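Local coordinates for type III restriction-modification enzyme EcoP15I Mod subunit (Escherichia coli, PDB 4ZCF), which methylates one adenine on one strand of the DNA site CAGCAG, using S-adenosylmethionine, and joins the Res subunit for DNA restriction, at residues Y56-L61 / A173-I178; M119-P124 / F196-H201; F177-L182 / K208-E213. One frame throughout, in Å; residues are numbered along the deposited sequence.

Contact 1. Residues Y56-L61 / A173-I178; sequences YSLNWL and AWLTFI
Leu-175 lies across the indole of Trp-60, its CB only 3.7 Å from the centroid of the five-membered ring. With CB 17° off the ring normal, this is a CH-pi contact made squarely over the face. The same side chain continues across the ring system: Leu-175 CD1 comes to 3.8 Å from Trp-60 CE3, on the six-membered part. At the indole's edge the chemistry changes. Trp-60 NE1 donates to Thr-176 OG1 at 3.1 Å, and the oxygen sits near the ring plane. The N-H...O angle is 135°, so the bond is well placed in plane yet distinctly bent. Thr-176 OG1 is also hydrogen-bonded to the carbonyl of Ser-172 one turn back in its helix. With CG of Trp-60 between its backbone N and carbonyl carbon (chi1 79°), the indole is turned so that one face meets Leu-175 and NE1 meets Thr-176 OG1.

Strand 57-60 runs roughly perpendicular to segment 173-178 of helix 171-188 in the methyltransferase domain. Its backbone pairs antiparallel with a strand of the second Mod subunit, so the sheet runs on across the interface and the contact backs the dimer. Replacing Trp-60 by an alanine would probably leave Leu-175 facing a gap and Thr-176 OG1 without its indole donor. Two residues earlier on the strand, Leu-58 also turns to the helix and meets Leu-175 tip to tip, Leu-58 CD2 to Leu-175 CD1 at 4.0 Å, while Asn-59 between them points away and packs on Asn-59 of the second subunit.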
loop_
_atom_site.group_PDB
_atom_site.type_symbol
_atom_site.label_atom_id
_atom_site.label_comp_id
_atom_site.label_asym_id
_atom_site.label_seq_id
_atom_site.Cartn_x
_atom_site.Cartn_y
_atom_site.Cartn_z
ATOM N N TYR A 56 -7.951 -17.127 -2.024
ATOM C CA TYR A 56 -7.122 -16.252 -2.850
ATOM C C TYR A 56 -5.819 -15.997 -2.135
ATOM O O TYR A 56 -5.845 -15.329 -1.109
ATOM C CB TYR A 56 -7.852 -14.928 -3.218
ATOM C CG TYR A 56 -6.982 -14.018 -4.048
ATOM C CD1 TYR A 56 -6.647 -14.346 -5.362
ATOM C CD2 TYR A 56 -6.394 -12.883 -3.487
ATOM C CE1 TYR A 56 -5.762 -13.554 -6.103
ATOM C CE2 TYR A 56 -5.509 -12.086 -4.214
ATOM C CZ TYR A 56 -5.186 -12.425 -5.519
ATOM O OH TYR A 56 -4.316 -11.613 -6.219
ATOM N N SER A 57 -4.686 -16.548 -2.640
ATOM C CA SER A 57 -3.401 -16.382 -1.964
ATOM C C SER A 57 -2.145 -16.721 -2.774
ATOM O O SER A 57 -2.101 -17.727 -3.494
ATOM C CB SER A 57 -3.385 -17.227 -0.687
ATOM O OG SER A 57 -2.259 -16.964 0.137
ATOM N N LEU A 58 -1.077 -15.933 -2.549
ATOM C CA LEU A 58 0.262 -16.221 -3.070
ATOM C C LEU A 58 0.928 -17.037 -1.931
ATOM O O LEU A 58 1.137 -16.534 -0.817
ATOM C CB LEU A 58 1.073 -14.946 -3.387
ATOM C CG LEU A 58 2.539 -15.155 -3.823
ATOM C CD1 LEU A 58 2.624 -15.684 -5.261
ATOM C CD2 LEU A 58 3.343 -13.870 -3.690
ATOM N N ASN A 59 1.133 -18.332 -2.199
ATOM C CA ASN A 59 1.712 -19.273 -1.246
ATOM C C ASN A 59 2.978 -19.786 -1.856
ATOM O O ASN A 59 3.056 -19.982 -3.081
ATOM C CB ASN A 59 0.786 -20.477 -0.974
ATOM C CG ASN A 59 -0.683 -20.181 -0.767
ATOM O OD1 ASN A 59 -1.090 -19.588 0.242
ATOM N ND2 ASN A 59 -1.516 -20.666 -1.688
ATOM N N TRP A 60 3.976 -19.982 -0.994
ATOM C CA TRP A 60 5.266 -20.528 -1.341
ATOM C C TRP A 60 5.838 -21.229 -0.100
ATOM O O TRP A 60 5.511 -20.830 1.027
ATOM C CB TRP A 60 6.196 -19.419 -1.928
ATOM C CG TRP A 60 6.829 -18.508 -0.923
ATOM C CD1 TRP A 60 8.030 -18.681 -0.313
ATOM C CD2 TRP A 60 6.280 -17.293 -0.389
ATOM N NE1 TRP A 60 8.275 -17.647 0.561
ATOM C CE2 TRP A 60 7.200 -16.803 0.567
ATOM C CE3 TRP A 60 5.090 -16.573 -0.615
ATOM C CZ2 TRP A 60 6.973 -15.635 1.297
ATOM C CZ3 TRP A 60 4.887 -15.388 0.082
ATOM C CH2 TRP A 60 5.829 -14.922 1.011
ATOM N N LEU A 61 6.652 -22.292 -0.307
ATOM C CA LEU A 61 7.359 -23.040 0.757
ATOM C C LEU A 61 8.449 -22.092 1.269
ATOM O O LEU A 61 9.306 -21.661 0.480
ATOM C CB LEU A 61 7.988 -24.335 0.176
ATOM C CG LEU A 61 8.935 -25.172 1.082
ATOM C CD1 LEU A 61 8.155 -25.966 2.134
ATOM C CD2 LEU A 61 9.835 -26.104 0.245
ATOM N N ALA A 173 12.312 -18.996 -3.065
ATOM C CA ALA A 173 13.566 -18.607 -2.396
ATOM C C ALA A 173 13.665 -17.078 -2.385
ATOM O O ALA A 173 13.895 -16.473 -1.317
ATOM C CB ALA A 173 14.761 -19.212 -3.109
ATOM N N TRP A 174 13.373 -16.448 -3.561
ATOM C CA TRP A 174 13.338 -14.985 -3.709
ATOM C C TRP A 174 12.311 -14.328 -2.781
ATOM O O TRP A 174 12.647 -13.352 -2.124
ATOM C CB TRP A 174 13.136 -14.577 -5.168
ATOM C CG TRP A 174 13.433 -13.124 -5.419
ATOM C CD1 TRP A 174 14.643 -12.579 -5.744
ATOM C CD2 TRP A 174 12.495 -12.025 -5.364
ATOM N NE1 TRP A 174 14.519 -11.215 -5.915
ATOM C CE2 TRP A 174 13.214 -10.845 -5.671
ATOM C CE3 TRP A 174 11.114 -11.929 -5.097
ATOM C CZ2 TRP A 174 12.597 -9.582 -5.719
ATOM C CZ3 TRP A 174 10.506 -10.676 -5.123
ATOM C CH2 TRP A 174 11.235 -9.526 -5.453
ATOM N N LEU A 175 11.090 -14.892 -2.672
ATOM C CA LEU A 175 10.035 -14.374 -1.779
ATOM C C LEU A 175 10.384 -14.543 -0.296
ATOM O O LEU A 175 10.027 -13.691 0.520
ATOM C CB LEU A 175 8.676 -15.001 -2.098
ATOM C CG LEU A 175 8.039 -14.667 -3.473
ATOM C CD1 LEU A 175 6.934 -15.649 -3.801
ATOM C CD2 LEU A 175 7.454 -13.261 -3.516
ATOM N N THR A 176 11.142 -15.612 0.047
ATOM C CA THR A 176 11.608 -15.886 1.412
ATOM C C THR A 176 12.623 -14.798 1.788
ATOM O O THR A 176 12.659 -14.360 2.939
ATOM C CB THR A 176 12.193 -17.326 1.520
ATOM O OG1 THR A 176 11.282 -18.263 0.942
ATOM C CG2 THR A 176 12.507 -17.741 2.965
ATOM N N PHE A 177 13.439 -14.366 0.814
ATOM C CA PHE A 177 14.440 -13.319 0.995
ATOM C C PHE A 177 13.833 -11.921 1.207
ATOM O O PHE A 177 14.175 -11.298 2.215
ATOM C CB PHE A 177 15.502 -13.355 -0.123
ATOM C CG PHE A 177 16.442 -12.163 -0.168
ATOM C CD1 PHE A 177 17.326 -11.912 0.876
ATOM C CD2 PHE A 177 16.450 -11.304 -1.261
ATOM C CE1 PHE A 177 18.174 -10.809 0.842
ATOM C CE2 PHE A 177 17.283 -10.195 -1.285
ATOM C CZ PHE A 177 18.142 -9.956 -0.235
ATOM N N ILE A 178 12.929 -11.429 0.306
ATOM C CA ILE A 178 12.354 -10.070 0.475
ATOM C C ILE A 178 11.314 -9.880 1.557
ATOM O O ILE A 178 11.310 -8.814 2.163
ATOM C CB ILE A 178 11.963 -9.304 -0.831
ATOM C CG1 ILE A 178 11.098 -10.153 -1.756
ATOM C CG2 ILE A 178 13.188 -8.730 -1.573
ATOM C CD1 ILE A 178 9.632 -10.160 -1.454
#

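Contact 2. Residues M119-P124 / F196-H201; sequences MIYIDP and FISIDH
The DPPY motif of N6-adenine methyltransferases begins at Asp-123 and Pro-124, directly after a strand at the heart of the Rossmann-like sheet; residues 123-126 are predicted to bind S-adenosylmethionine. Here that strand pairs with its parallel neighbour. Short axes 5.0 Å apart and 11° from parallel place Tyr-121 beside Phe-196 and Ile-122 beside Ile-197. Three backbone bonds join them: Phe-196 N to Ile-120 O (2.7 Å), Ile-122 N to Phe-196 O, and Ser-198 N to Ile-122 O, the last almost straight at 170°.

On the face bearing Tyr-121, the tyrosine ring meets Phe-196 by its edge: Tyr-121 CD1 lies 3.8 Å from Phe-196 CB. The phenol, CG anti to the backbone N (chi1 174°), extends along the strand, and its OH is hydrogen-bonded to Ser-198 OG, either hydroxyl a possible donor; the modelled separation is too short to be trusted. Met-119 makes a Met-aromatic contact, SD 4.8 Å from the Phe-196 centroid and oblique to it. On the face of Ile-122, Pro-124 CG touches Ile-197 CG2 at 3.8 Å. Asp-123 turns instead to a salt bridge with Lys-418.

Strands 434-439 and 241-248 flank the pair, while helix 420-430 packs on Phe-196 and helix 204-215 on Ile-197.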
loop_
_atom_site.group_PDB
_atom_site.type_symbol
_atom_site.label_atom_id
_atom_site.label_comp_id
_atom_site.label_asym_id
_atom_site.label_seq_id
_atom_site.Cartn_x
_atom_site.Cartn_y
_atom_site.Cartn_z
ATOM N N MET A 119 10.106 8.256 2.573
ATOM C CA MET A 119 10.258 7.499 1.337
ATOM C C MET A 119 11.287 6.418 1.469
ATOM O O MET A 119 12.341 6.630 2.061
ATOM C CB MET A 119 10.652 8.440 0.180
ATOM C CG MET A 119 10.498 7.826 -1.198
ATOM S SD MET A 119 11.408 8.762 -2.463
ATOM C CE MET A 119 11.964 7.486 -3.468
ATOM N N ILE A 120 11.006 5.282 0.842
ATOM C CA ILE A 120 11.910 4.162 0.704
ATOM C C ILE A 120 12.079 3.906 -0.768
ATOM O O ILE A 120 11.087 3.759 -1.481
ATOM C CB ILE A 120 11.415 2.881 1.433
ATOM C CG1 ILE A 120 11.268 3.121 2.982
ATOM C CG2 ILE A 120 12.306 1.655 1.098
ATOM C CD1 ILE A 120 10.749 1.903 3.786
ATOM N N TYR A 121 13.337 3.890 -1.242
ATOM C CA TYR A 121 13.672 3.473 -2.596
ATOM C C TYR A 121 14.595 2.292 -2.445
ATOM O O TYR A 121 15.570 2.391 -1.727
ATOM C CB TYR A 121 14.353 4.562 -3.461
ATOM C CG TYR A 121 14.787 3.970 -4.793
ATOM C CD1 TYR A 121 13.840 3.557 -5.735
ATOM C CD2 TYR A 121 16.118 3.633 -5.025
ATOM C CE1 TYR A 121 14.216 2.902 -6.903
ATOM C CE2 TYR A 121 16.495 2.933 -6.170
ATOM C CZ TYR A 121 15.544 2.601 -7.119
ATOM O OH TYR A 121 15.906 1.937 -8.257
ATOM N N ILE A 122 14.315 1.189 -3.110
ATOM C CA ILE A 122 15.193 0.013 -3.073
ATOM C C ILE A 122 15.395 -0.602 -4.449
ATOM O O ILE A 122 14.469 -0.634 -5.247
ATOM C CB ILE A 122 14.872 -1.079 -1.986
ATOM C CG1 ILE A 122 13.402 -1.497 -1.947
ATOM C CG2 ILE A 122 15.434 -0.716 -0.625
ATOM C CD1 ILE A 122 13.207 -2.986 -1.464
ATOM N N ASP A 123 16.622 -1.067 -4.727
ATOM C CA ASP A 123 16.940 -1.782 -5.958
ATOM C C ASP A 123 17.368 -3.191 -5.511
ATOM O O ASP A 123 18.543 -3.440 -5.248
ATOM C CB ASP A 123 17.995 -1.045 -6.782
ATOM C CG ASP A 123 18.511 -1.744 -8.023
ATOM O OD1 ASP A 123 17.745 -2.519 -8.631
ATOM O OD2 ASP A 123 19.654 -1.439 -8.442
ATOM N N PRO A 124 16.401 -4.102 -5.299
ATOM C CA PRO A 124 16.764 -5.433 -4.813
ATOM C C PRO A 124 17.352 -6.281 -5.933
ATOM O O PRO A 124 17.292 -5.869 -7.089
ATOM C CB PRO A 124 15.428 -5.987 -4.314
ATOM C CG PRO A 124 14.424 -5.388 -5.220
ATOM C CD PRO A 124 14.942 -3.991 -5.505
ATOM N N PHE A 196 9.161 2.676 -3.066
ATOM C CA PHE A 196 9.450 2.553 -4.509
ATOM C C PHE A 196 10.388 1.324 -4.654
ATOM O O PHE A 196 11.374 1.223 -3.921
ATOM C CB PHE A 196 10.151 3.840 -4.992
ATOM C CG PHE A 196 9.286 5.073 -5.145
ATOM C CD1 PHE A 196 8.841 5.773 -4.037
ATOM C CD2 PHE A 196 8.930 5.542 -6.405
ATOM C CE1 PHE A 196 8.031 6.913 -4.179
ATOM C CE2 PHE A 196 8.144 6.696 -6.547
ATOM C CZ PHE A 196 7.717 7.386 -5.430
ATOM N N ILE A 197 10.028 0.338 -5.513
ATOM C CA ILE A 197 10.798 -0.904 -5.719
ATOM C C ILE A 197 11.075 -1.161 -7.178
ATOM O O ILE A 197 10.140 -1.436 -7.936
ATOM C CB ILE A 197 10.184 -2.173 -5.057
ATOM C CG1 ILE A 197 9.599 -1.895 -3.651
ATOM C CG2 ILE A 197 11.216 -3.341 -5.036
ATOM C CD1 ILE A 197 8.788 -3.029 -3.040
ATOM N N SER A 198 12.367 -1.115 -7.568
ATOM C CA SER A 198 12.831 -1.407 -8.924
ATOM C C SER A 198 12.851 -2.903 -9.128
ATOM O O SER A 198 13.334 -3.631 -8.266
ATOM C CB SER A 198 14.253 -0.892 -9.143
ATOM O OG SER A 198 14.276 0.505 -9.367
ATOM N N ILE A 199 12.334 -3.365 -10.277
ATOM C CA ILE A 199 12.338 -4.772 -10.677
ATOM C C ILE A 199 12.225 -4.816 -12.140
ATOM O O ILE A 199 11.938 -3.798 -12.743
ATOM C CB ILE A 199 11.246 -5.697 -10.050
ATOM C CG1 ILE A 199 9.999 -4.953 -9.617
ATOM C CG2 ILE A 199 11.815 -6.737 -9.018
ATOM C CD1 ILE A 199 9.047 -4.760 -10.657
ATOM N N ASP A 200 12.403 -6.008 -12.705
ATOM C CA ASP A 200 12.277 -6.318 -14.119
ATOM C C ASP A 200 11.196 -7.455 -14.249
ATOM O O ASP A 200 10.504 -7.724 -13.275
ATOM C CB ASP A 200 13.683 -6.603 -14.760
ATOM C CG ASP A 200 14.227 -8.029 -14.833
ATOM O OD1 ASP A 200 13.750 -8.904 -14.062
ATOM O OD2 ASP A 200 15.115 -8.279 -15.677
ATOM N N HIS A 201 11.022 -8.070 -15.418
ATOM C CA HIS A 201 9.974 -9.085 -15.653
ATOM C C HIS A 201 10.076 -10.397 -14.869
ATOM O O HIS A 201 9.107 -11.155 -14.817
ATOM C CB HIS A 201 9.847 -9.388 -17.145
ATOM C CG HIS A 201 11.067 -10.032 -17.709
ATOM N ND1 HIS A 201 12.133 -9.279 -18.154
ATOM C CD2 HIS A 201 11.353 -11.340 -17.871
ATOM C CE1 HIS A 201 13.040 -10.150 -18.555
ATOM N NE2 HIS A 201 12.601 -11.401 -18.424
#

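Contact 3. Residues F177-L182 / K208-E213; sequences FIYPRL and KLVCDE. With MN (manganese (II) ion), chain G.
Val-210 packs against Ile-178, Tyr-179 and Leu-182, joining two helices of the Rossmann-like methyltransferase domain. Helix 171-188 leads through strand 193-199 of the central sheet into helix 204-215, and the two helices run in broadly the same direction, with a signed crossing angle of -36° between the segments and their axes 10.8 Å apart. That spacing fits contact made through side chains, and the closest CA atoms, those of Tyr-179 and Val-210, are still 7.4 Å apart.

The apolar contacts centre on the two methyls of Val-210. CG1 meets the end of Ile-178, whose CD1 approaches to 3.6 Å, and also faces CD1 of Leu-182 at 4.2 Å. CG2 is directed at the ring of Tyr-179 and touches CD2 at 3.9 Å, near the ring plane, so the valine abuts an edge. The split follows from the valine's chi1 of 84°, which sets CG2 anti to the backbone N and CG1 between N and the carbonyl carbon. One residue on, Cys-211 SG lies 4.1 Å from Leu-182 CD1, a contact of similar length at the side turned to strand 241-248.

The polar interactions are confined to each helix or lead outward. Pro-180 has no N-H to give, and the N of Arg-181 also makes no bond to the turn before, so the helix is kinked there. Arg-181 reaches back to the carbonyl of Phe-177 in a weak bond, while its other nitrogens are held by Asp-101 and Asn-102. Glu-213 turns its two carboxylate oxygens to different neighbours: its chain bends at chi2, OE1 stays 4.3 Å from Tyr-179 CE2 at the ring edge, and OE2 binds the manganese ion at 2.4 Å.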
loop_
_atom_site.group_PDB
_atom_site.type_symbol
_atom_site.label_atom_id
_atom_site.label_comp_id
_atom_site.label_asym_id
_atom_site.label_seq_id
_atom_site.Cartn_x
_atom_site.Cartn_y
_atom_site.Cartn_z
ATOM N N PHE A 177 13.439 -14.366 0.814
ATOM C CA PHE A 177 14.440 -13.319 0.995
ATOM C C PHE A 177 13.833 -11.921 1.207
ATOM O O PHE A 177 14.175 -11.298 2.215
ATOM C CB PHE A 177 15.502 -13.355 -0.123
ATOM C CG PHE A 177 16.442 -12.163 -0.168
ATOM C CD1 PHE A 177 17.326 -11.912 0.876
ATOM C CD2 PHE A 177 16.450 -11.304 -1.261
ATOM C CE1 PHE A 177 18.174 -10.809 0.842
ATOM C CE2 PHE A 177 17.283 -10.195 -1.285
ATOM C CZ PHE A 177 18.142 -9.956 -0.235
ATOM N N ILE A 178 12.929 -11.429 0.306
ATOM C CA ILE A 178 12.354 -10.070 0.475
ATOM C C ILE A 178 11.314 -9.880 1.557
ATOM O O ILE A 178 11.310 -8.814 2.163
ATOM C CB ILE A 178 11.963 -9.304 -0.831
ATOM C CG1 ILE A 178 11.098 -10.153 -1.756
ATOM C CG2 ILE A 178 13.188 -8.730 -1.573
ATOM C CD1 ILE A 178 9.632 -10.160 -1.454
ATOM N N TYR A 179 10.364 -10.841 1.730
ATOM C CA TYR A 179 9.281 -10.743 2.721
ATOM C C TYR A 179 9.666 -10.089 4.070
ATOM O O TYR A 179 9.014 -9.092 4.434
ATOM C CB TYR A 179 8.548 -12.094 2.945
ATOM C CG TYR A 179 7.375 -11.990 3.911
ATOM C CD1 TYR A 179 7.580 -11.958 5.288
ATOM C CD2 TYR A 179 6.067 -11.864 3.443
ATOM C CE1 TYR A 179 6.526 -11.758 6.174
ATOM C CE2 TYR A 179 4.999 -11.694 4.326
ATOM C CZ TYR A 179 5.236 -11.643 5.692
ATOM O OH TYR A 179 4.213 -11.461 6.596
ATOM N N PRO A 180 10.645 -10.619 4.872
ATOM C CA PRO A 180 10.889 -10.018 6.189
ATOM C C PRO A 180 11.445 -8.603 6.117
ATOM O O PRO A 180 11.216 -7.798 7.027
ATOM C CB PRO A 180 11.842 -11.004 6.841
ATOM C CG PRO A 180 12.566 -11.638 5.707
ATOM C CD PRO A 180 11.519 -11.799 4.668
ATOM N N ARG A 181 12.169 -8.303 5.036
ATOM C CA ARG A 181 12.750 -6.986 4.772
ATOM C C ARG A 181 11.658 -5.919 4.510
ATOM O O ARG A 181 11.623 -4.887 5.198
ATOM C CB ARG A 181 13.778 -7.100 3.647
ATOM C CG ARG A 181 15.036 -7.830 4.130
ATOM C CD ARG A 181 15.792 -8.528 3.038
ATOM N NE ARG A 181 17.048 -9.091 3.539
ATOM C CZ ARG A 181 17.160 -10.269 4.148
ATOM N NH1 ARG A 181 16.088 -11.046 4.319
ATOM N NH2 ARG A 181 18.335 -10.674 4.608
ATOM N N LEU A 182 10.691 -6.248 3.620
ATOM C CA LEU A 182 9.528 -5.418 3.292
ATOM C C LEU A 182 8.598 -5.315 4.481
ATOM O O LEU A 182 8.002 -4.258 4.697
ATOM C CB LEU A 182 8.768 -6.042 2.118
ATOM C CG LEU A 182 9.451 -6.044 0.728
ATOM C CD1 LEU A 182 8.489 -6.532 -0.300
ATOM C CD2 LEU A 182 9.974 -4.635 0.324
ATOM N N LYS A 208 4.672 -7.832 -6.656
ATOM C CA LYS A 208 3.446 -7.056 -6.652
ATOM C C LYS A 208 2.406 -7.760 -5.810
ATOM O O LYS A 208 1.720 -7.096 -5.026
ATOM C CB LYS A 208 2.927 -6.833 -8.090
ATOM C CG LYS A 208 3.313 -5.494 -8.695
ATOM C CD LYS A 208 2.560 -4.289 -8.067
ATOM C CE LYS A 208 1.168 -4.065 -8.608
ATOM N NZ LYS A 208 0.168 -4.954 -7.952
ATOM N N LEU A 209 2.331 -9.110 -5.932
ATOM C CA LEU A 209 1.429 -9.937 -5.121
ATOM C C LEU A 209 1.824 -10.004 -3.640
ATOM O O LEU A 209 0.931 -9.929 -2.788
ATOM C CB LEU A 209 1.154 -11.328 -5.741
ATOM C CG LEU A 209 0.328 -11.328 -7.072
ATOM C CD1 LEU A 209 -0.089 -12.713 -7.447
ATOM C CD2 LEU A 209 -0.921 -10.468 -6.974
ATOM N N VAL A 210 3.145 -10.044 -3.319
ATOM C CA VAL A 210 3.618 -10.008 -1.916
ATOM C C VAL A 210 3.434 -8.625 -1.287
ATOM O O VAL A 210 3.224 -8.531 -0.080
ATOM C CB VAL A 210 5.025 -10.622 -1.698
ATOM C CG1 VAL A 210 6.133 -9.630 -1.977
ATOM C CG2 VAL A 210 5.168 -11.191 -0.297
ATOM N N CYS A 211 3.473 -7.554 -2.107
ATOM C CA CYS A 211 3.258 -6.178 -1.647
ATOM C C CYS A 211 1.815 -5.961 -1.316
ATOM O O CYS A 211 1.489 -5.179 -0.417
ATOM C CB CYS A 211 3.740 -5.176 -2.681
ATOM S SG CYS A 211 5.512 -4.872 -2.633
ATOM N N ASP A 212 0.939 -6.649 -2.061
ATOM C CA ASP A 212 -0.497 -6.685 -1.822
ATOM C C ASP A 212 -0.720 -7.285 -0.442
ATOM O O ASP A 212 -1.383 -6.666 0.372
ATOM C CB ASP A 212 -1.218 -7.475 -2.923
ATOM C CG ASP A 212 -1.366 -6.745 -4.263
ATOM O OD1 ASP A 212 -1.188 -5.508 -4.293
ATOM O OD2 ASP A 212 -1.715 -7.413 -5.279
ATOM N N GLU A 213 -0.031 -8.392 -0.126
ATOM C CA GLU A 213 -0.090 -9.054 1.180
ATOM C C GLU A 213 0.357 -8.149 2.323
ATOM O O GLU A 213 -0.433 -7.911 3.244
ATOM C CB GLU A 213 0.779 -10.337 1.157
ATOM C CG GLU A 213 0.021 -11.625 1.416
ATOM C CD GLU A 213 -0.264 -11.857 2.879
ATOM O OE1 GLU A 213 0.704 -11.887 3.676
ATOM O OE2 GLU A 213 -1.459 -11.977 3.235
HETATM MN MN MN G . -3.030 -13.421 4.250
#

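All three contacts are largely buried, but they lie at different distances from the chain centre: the centre of contact 2 is about 9 Å from it, that of contact 3 about 15 Å and that of contact 1 about 22 Å. Contact 2 joins strands through backbone hydrogen bonds, whereas contact 3 relies on apolar side-chain packing, with a manganese-bound glutamate at one side, and contact 1 adds an indole face and a bent N-H...O bond. Helix 171-188 serves both 173-178 and 177-182, so contacts 1 and 3 adjoin, Leu-58 also meeting Leu-209 and Val-210. Toward the sheet, Leu-182 and Cys-211 rest on Ile-197 of contact 2. Contacts 1 and 3 also touch the second Mod subunit.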